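Local coordinates for Alr4995 protein (PDB 6LRF) that probably works as a bifunctional enzyme, breaking down arginine as a dihydrolase and converting ornithine as an ornithine cyclodeaminase, at residues V464-V470 and V674-T678; V492-V498 and M629-S635. All blocks are in the same frame, centred on the assembly; numbering follows the deposited sequence.

Contact 1 (V464-V470 and V674-T678); sequences VSSERRV and VGVVT
Val677 N donates a hydrogen bond to Ser465 OG, 2.9 Å long and nearly straight, with 169° at the hydrogen. The same serine returns the favour through its main chain: Ser465 N donates to Val677 O at 3.0 Å, arriving in the carbonyl plane on a lone pair. Ser465 thus holds both the N and the O of Val677, with its hydroxyl standing in for the carbonyl that a paired strand would offer. This works because OG lies beside the serine's own backbone N (chi1 -58°), so that acceptor and donor both face Val677. Next to this pair of bonds, Val464 crosses Val677 obliquely, with its CG2 resting 3.7 Å from Val677 CG1; Pro659 lies against both valines. Farther along the strand, the bent chain of Arg469 brings NH2 to Gly675 O at 3.4 Å, a weak bond that the guanidinium makes at an oblique tilt. On the helix, Val470 turns its CG2 branch inward, and this methyl meets Thr678 CB tip to tip at 3.7 Å. It also reaches Val676 CG1 at 4.1 Å, and Leu686 and Phe683 of helix 680-694 pack against Val470 and Val676, respectively. Ser466 occupies the N-cap of helix 467-486, its OG accepting a weak bond from Arg469 N, while Asp679 of the second subunit accepts from Glu467 N. The helix start is thus tied at once to the strand and to the subunit interface. Val674 and Val676 pair with Met652 and Cys654 of strand 651-656, whereas Val677 N and O, and weakly Gly675 O, bond to segment 464-470. The whole illustrates how the outermost strand of a parallel Rossmann-type sheet can be covered by a loop and a helix start.

Contact 2 (V492-V498 and M629-S635); sequences VVTAGPV and MILMLSS
Val493 and Leu631 stand side by side on one face of the parallel sheet, in register on strands 492-495 and 629-633, whose directions differ by 14°. These are the two neighbouring central strands of the Rossmann fold, where the order 3-2-1-4-5-6 switches from one half of the sheet to the other. Followed outward, Val493 first brings CB near Leu631 O. Its CG2 branch then lies against Leu631 CB at 3.9 Å, while CG1, anti to the backbone N (chi1 172°), leans forward to Leu633 CD1 at 3.7 Å. An alanine here would lose both methyls and is likely to open a gap beside Leu631 CB and Leu633 CD1. The backbones are stitched in the alternating parallel pattern: Val492 O receives Leu631 N at 2.8 Å, and Thr494 N donates to Leu631 O at 2.9 Å.

Thr494 faces the other side of the sheet. There its OG1, wedged between backbone N and carbonyl carbon, shares a hydrogen bond of 2.8 Å with Ser635 OG, and CG of selenomethionine Met632 comes within 3.3 Å of Thr494 OG1 before the chain leads away. Ser639 completes this cluster, hydrogen-bonding Ser635 OG and, weakly, Thr494 OG1, so that helix 637-645 is linked to Ser635, just past strand 629-633, and weakly to Thr494. Past the strands the chains stay close, with Ser635 CB against Gly496 N. Gly496 N still reaches Leu633 O at 3.2 Å, and a CB on Gly496 would point at Ser634 O and collide with it. Ser634 OG is buried against Val498 CB and has no polar partner in the model. Nearby, one water accepts from Val498 N and donates across to Ser634 O, 3.1 Å away.

How the contacts relate
Both contacts reach the same six-stranded parallel sheet, with centres about 16 Å apart. Contact 2 joins two central strands, 491-495 and 629-633; contact 1 covers the outer edge, at strand 673-677, two strands away from 629-633 past strand 651-656. Along the chain contact 1 opens with the start of helix 467-486, which leads straight into strand 491-495, and it closes after both segments of contact 2 have been passed. Helix 680-694 touches residues of both. The nearest atoms stay about 6 Å apart; the sheet and helix 680-694 join the central strands to an edge covered by a helix start that meets the second subunit.

Contact 1 (V464-V470 and V674-T678)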
loop_
_atom_site.group_PDB
_atom_site.type_symbol
_atom_site.label_atom_id
_atom_site.label_comp_id
_atom_site.label_asym_id
_atom_site.label_seq_id
_atom_site.Cartn_x
_atom_site.Cartn_y
_atom_site.Cartn_z
ATOM N N VAL B 464 -7.121 1.783 4.251
ATOM C CA VAL B 464 -7.330 3.005 3.483
ATOM C C VAL B 464 -8.616 3.730 3.931
ATOM O O VAL B 464 -8.613 4.948 4.040
ATOM C CB VAL B 464 -7.357 2.723 1.963
ATOM C CG1 VAL B 464 -7.338 4.013 1.175
ATOM C CG2 VAL B 464 -6.150 1.885 1.561
ATOM N N SER B 465 -9.700 3.016 4.228
ATOM C CA SER B 465 -10.897 3.702 4.744
ATOM C C SER B 465 -10.757 4.104 6.219
ATOM O O SER B 465 -10.392 3.281 7.058
ATOM C CB SER B 465 -12.150 2.827 4.571
ATOM O OG SER B 465 -12.357 2.487 3.211
ATOM N N SER B 466 -11.063 5.358 6.544
ATOM C CA SER B 466 -10.925 5.822 7.921
ATOM C C SER B 466 -11.960 5.163 8.831
ATOM O O SER B 466 -12.987 4.667 8.372
ATOM C CB SER B 466 -11.055 7.346 8.005
ATOM O OG SER B 466 -12.417 7.738 8.009
ATOM N N GLU B 467 -11.686 5.159 10.125
ATOM C CA GLU B 467 -12.582 4.537 11.079
ATOM C C GLU B 467 -13.984 5.154 11.023
ATOM O O GLU B 467 -14.990 4.456 11.189
ATOM C CB GLU B 467 -12.002 4.649 12.486
ATOM C CG GLU B 467 -12.977 4.278 13.582
ATOM C CD GLU B 467 -13.467 2.846 13.462
ATOM O OE1 GLU B 467 -12.673 1.970 13.031
ATOM O OE2 GLU B 467 -14.654 2.608 13.793
ATOM N N ARG B 468 -14.050 6.455 10.760
ATOM C CA ARG B 468 -15.334 7.159 10.733
ATOM C C ARG B 468 -16.176 6.716 9.551
ATOM O O ARG B 468 -17.384 6.494 9.674
ATOM C CB ARG B 468 -15.112 8.668 10.681
ATOM C CG ARG B 468 -15.811 9.413 11.794
ATOM C CD ARG B 468 -15.372 10.852 11.780
ATOM N NE ARG B 468 -15.944 11.671 12.847
ATOM C CZ ARG B 468 -15.478 11.706 14.091
ATOM N NH1 ARG B 468 -14.436 10.957 14.432
ATOM N NH2 ARG B 468 -16.055 12.488 14.993
ATOM N N ARG B 469 -15.515 6.600 8.408
ATOM C CA ARG B 469 -16.118 6.110 7.193
ATOM C C ARG B 469 -16.646 4.686 7.393
ATOM O O ARG B 469 -17.828 4.410 7.157
ATOM C CB ARG B 469 -15.089 6.168 6.061
ATOM C CG ARG B 469 -15.396 5.300 4.858
ATOM C CD ARG B 469 -16.418 5.928 3.927
ATOM N NE ARG B 469 -16.574 5.120 2.720
ATOM C CZ ARG B 469 -17.706 4.999 2.032
ATOM N NH1 ARG B 469 -18.805 5.638 2.428
ATOM N NH2 ARG B 469 -17.742 4.232 0.949
ATOM N N VAL B 470 -15.768 3.795 7.846
ATOM C CA VAL B 470 -16.122 2.398 8.049
ATOM C C VAL B 470 -17.334 2.316 8.963
ATOM O O VAL B 470 -18.254 1.529 8.746
ATOM C CB VAL B 470 -14.940 1.606 8.644
ATOM C CG1 VAL B 470 -15.422 0.328 9.299
ATOM C CG2 VAL B 470 -13.909 1.310 7.564
ATOM N N VAL B 674 -21.407 -0.806 -2.178
ATOM C CA VAL B 674 -20.594 -0.048 -1.240
ATOM C C VAL B 674 -19.329 -0.860 -0.932
ATOM O O VAL B 674 -19.344 -2.099 -0.916
ATOM C CB VAL B 674 -21.358 0.319 0.057
ATOM C CG1 VAL B 674 -21.514 -0.882 0.990
ATOM C CG2 VAL B 674 -20.643 1.471 0.778
ATOM N N GLY B 675 -18.220 -0.151 -0.749
ATOM C CA GLY B 675 -16.955 -0.790 -0.456
ATOM C C GLY B 675 -16.218 -0.058 0.645
ATOM O O GLY B 675 -16.231 1.174 0.693
ATOM N N VAL B 676 -15.599 -0.817 1.545
ATOM C CA VAL B 676 -14.685 -0.262 2.544
ATOM C C VAL B 676 -13.387 -1.050 2.538
ATOM O O VAL B 676 -13.383 -2.277 2.379
ATOM C CB VAL B 676 -15.267 -0.265 3.985
ATOM C CG1 VAL B 676 -16.154 0.936 4.205
ATOM C CG2 VAL B 676 -16.012 -1.544 4.266
ATOM N N VAL B 677 -12.285 -0.326 2.691
ATOM C CA VAL B 677 -10.966 -0.928 2.757
ATOM C C VAL B 677 -10.552 -0.945 4.202
ATOM O O VAL B 677 -10.173 0.082 4.759
ATOM C CB VAL B 677 -9.941 -0.167 1.937
ATOM C CG1 VAL B 677 -8.587 -0.838 2.065
ATOM C CG2 VAL B 677 -10.380 -0.124 0.488
ATOM N N THR B 678 -10.657 -2.112 4.820
ATOM C CA THR B 678 -10.500 -2.198 6.256
ATOM C C THR B 678 -10.312 -3.651 6.681
ATOM O O THR B 678 -10.384 -4.574 5.865
ATOM C CB THR B 678 -11.721 -1.567 6.978
ATOM O OG1 THR B 678 -11.400 -1.288 8.346
ATOM C CG2 THR B 678 -12.951 -2.471 6.900
#

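Contact 2 (V492-V498 and M629-S635)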
loop_
_atom_site.group_PDB
_atom_site.type_symbol
_atom_site.label_atom_id
_atom_site.label_comp_id
_atom_site.label_asym_id
_atom_site.label_seq_id
_atom_site.Cartn_x
_atom_site.Cartn_y
_atom_site.Cartn_z
ATOM N N VAL B 492 -26.818 -13.223 0.946
ATOM C CA VAL B 492 -25.807 -14.212 0.603
ATOM C C VAL B 492 -24.461 -13.662 1.050
ATOM O O VAL B 492 -24.178 -12.476 0.878
ATOM C CB VAL B 492 -25.793 -14.528 -0.907
ATOM C CG1 VAL B 492 -24.655 -15.481 -1.252
ATOM C CG2 VAL B 492 -27.121 -15.137 -1.325
ATOM N N VAL B 493 -23.647 -14.517 1.651
ATOM C CA VAL B 493 -22.322 -14.113 2.083
ATOM C C VAL B 493 -21.269 -14.899 1.317
ATOM O O VAL B 493 -21.402 -16.109 1.121
ATOM C CB VAL B 493 -22.155 -14.319 3.609
ATOM C CG1 VAL B 493 -20.735 -14.076 4.025
ATOM C CG2 VAL B 493 -23.089 -13.373 4.367
ATOM N N THR B 494 -20.240 -14.202 0.849
ATOM C CA THR B 494 -19.031 -14.853 0.356
ATOM C C THR B 494 -17.947 -14.561 1.384
ATOM O O THR B 494 -17.922 -13.483 1.969
ATOM C CB THR B 494 -18.606 -14.346 -1.042
ATOM O OG1 THR B 494 -18.112 -13.005 -0.930
ATOM C CG2 THR B 494 -19.789 -14.335 -1.979
ATOM N N ALA B 495 -17.060 -15.506 1.645
ATOM C CA ALA B 495 -16.090 -15.261 2.704
ATOM C C ALA B 495 -14.781 -15.983 2.438
ATOM O O ALA B 495 -14.796 -17.104 1.959
ATOM C CB ALA B 495 -16.673 -15.688 4.053
ATOM N N GLY B 496 -13.662 -15.341 2.758
ATOM C CA GLY B 496 -12.358 -15.966 2.630
ATOM C C GLY B 496 -11.681 -16.110 3.982
ATOM O O GLY B 496 -12.163 -15.558 4.977
ATOM N N PRO B 497 -10.549 -16.834 4.026
ATOM C CA PRO B 497 -9.844 -17.186 5.278
ATOM C C PRO B 497 -9.487 -15.985 6.150
ATOM O O PRO B 497 -9.462 -16.115 7.368
ATOM C CB PRO B 497 -8.566 -17.876 4.786
ATOM C CG PRO B 497 -8.891 -18.365 3.448
ATOM C CD PRO B 497 -9.859 -17.376 2.846
ATOM N N VAL B 498 -9.245 -14.828 5.543
ATOM C CA VAL B 498 -8.912 -13.634 6.314
ATOM C C VAL B 498 -10.023 -13.279 7.310
ATOM O O VAL B 498 -9.777 -12.621 8.326
ATOM C CB VAL B 498 -8.599 -12.459 5.364
ATOM C CG1 VAL B 498 -8.527 -11.153 6.110
ATOM C CG2 VAL B 498 -7.278 -12.731 4.671
HETATM N N MSE B 629 -29.171 -8.963 -1.073
HETATM C CA MSE B 629 -27.894 -8.419 -0.686
HETATM C C MSE B 629 -26.841 -9.490 -0.736
HETATM O O MSE B 629 -27.096 -10.639 -0.390
HETATM C CB MSE B 629 -27.962 -7.816 0.714
HETATM C CG MSE B 629 -26.612 -7.299 1.206
HETATM SE SE MSE B 629 -26.739 -6.241 2.855
HETATM C CE MSE B 629 -27.755 -4.754 2.132
ATOM N N ILE B 630 -25.652 -9.099 -1.173
ATOM C CA ILE B 630 -24.497 -9.969 -1.129
ATOM C C ILE B 630 -23.440 -9.273 -0.286
ATOM O O ILE B 630 -23.065 -8.139 -0.557
ATOM C CB ILE B 630 -23.968 -10.269 -2.537
ATOM C CG1 ILE B 630 -25.087 -10.877 -3.392
ATOM C CG2 ILE B 630 -22.747 -11.182 -2.473
ATOM C CD1 ILE B 630 -24.666 -11.166 -4.791
ATOM N N LEU B 631 -23.010 -9.952 0.771
ATOM C CA LEU B 631 -21.970 -9.479 1.666
ATOM C C LEU B 631 -20.641 -10.155 1.302
ATOM O O LEU B 631 -20.474 -11.364 1.473
ATOM C CB LEU B 631 -22.358 -9.787 3.111
ATOM C CG LEU B 631 -21.733 -8.977 4.233
ATOM C CD1 LEU B 631 -22.011 -7.501 4.008
ATOM C CD2 LEU B 631 -22.332 -9.431 5.566
HETATM N N MSE B 632 -19.697 -9.387 0.782
HETATM C CA MSE B 632 -18.459 -9.975 0.297
HETATM C C MSE B 632 -17.325 -9.693 1.281
HETATM O O MSE B 632 -16.789 -8.584 1.353
HETATM C CB MSE B 632 -18.136 -9.460 -1.104
HETATM C CG MSE B 632 -18.992 -10.102 -2.203
HETATM SE SE MSE B 632 -19.064 -9.036 -3.856
HETATM C CE MSE B 632 -19.861 -7.409 -3.151
ATOM N N LEU B 633 -16.982 -10.716 2.052
ATOM C CA LEU B 633 -16.066 -10.539 3.167
ATOM C C LEU B 633 -14.685 -11.080 2.798
ATOM O O LEU B 633 -14.389 -12.279 2.969
ATOM C CB LEU B 633 -16.623 -11.222 4.418
ATOM C CG LEU B 633 -18.026 -10.784 4.864
ATOM C CD1 LEU B 633 -18.574 -11.741 5.934
ATOM C CD2 LEU B 633 -18.038 -9.346 5.371
ATOM N N SER B 634 -13.859 -10.149 2.314
ATOM C CA SER B 634 -12.531 -10.373 1.720
ATOM C C SER B 634 -12.332 -11.763 1.129
ATOM O O SER B 634 -11.566 -12.567 1.658
ATOM C CB SER B 634 -11.420 -10.077 2.744
ATOM O OG SER B 634 -11.509 -10.909 3.877
ATOM N N SER B 635 -13.015 -12.031 0.018
ATOM C CA SER B 635 -12.920 -13.337 -0.624
ATOM C C SER B 635 -12.482 -13.257 -2.085
ATOM O O SER B 635 -12.636 -14.231 -2.829
ATOM C CB SER B 635 -14.259 -14.079 -0.516
ATOM O OG SER B 635 -15.342 -13.207 -0.810
HETATM O O HOH W 1 -9.162 -14.231 2.627
#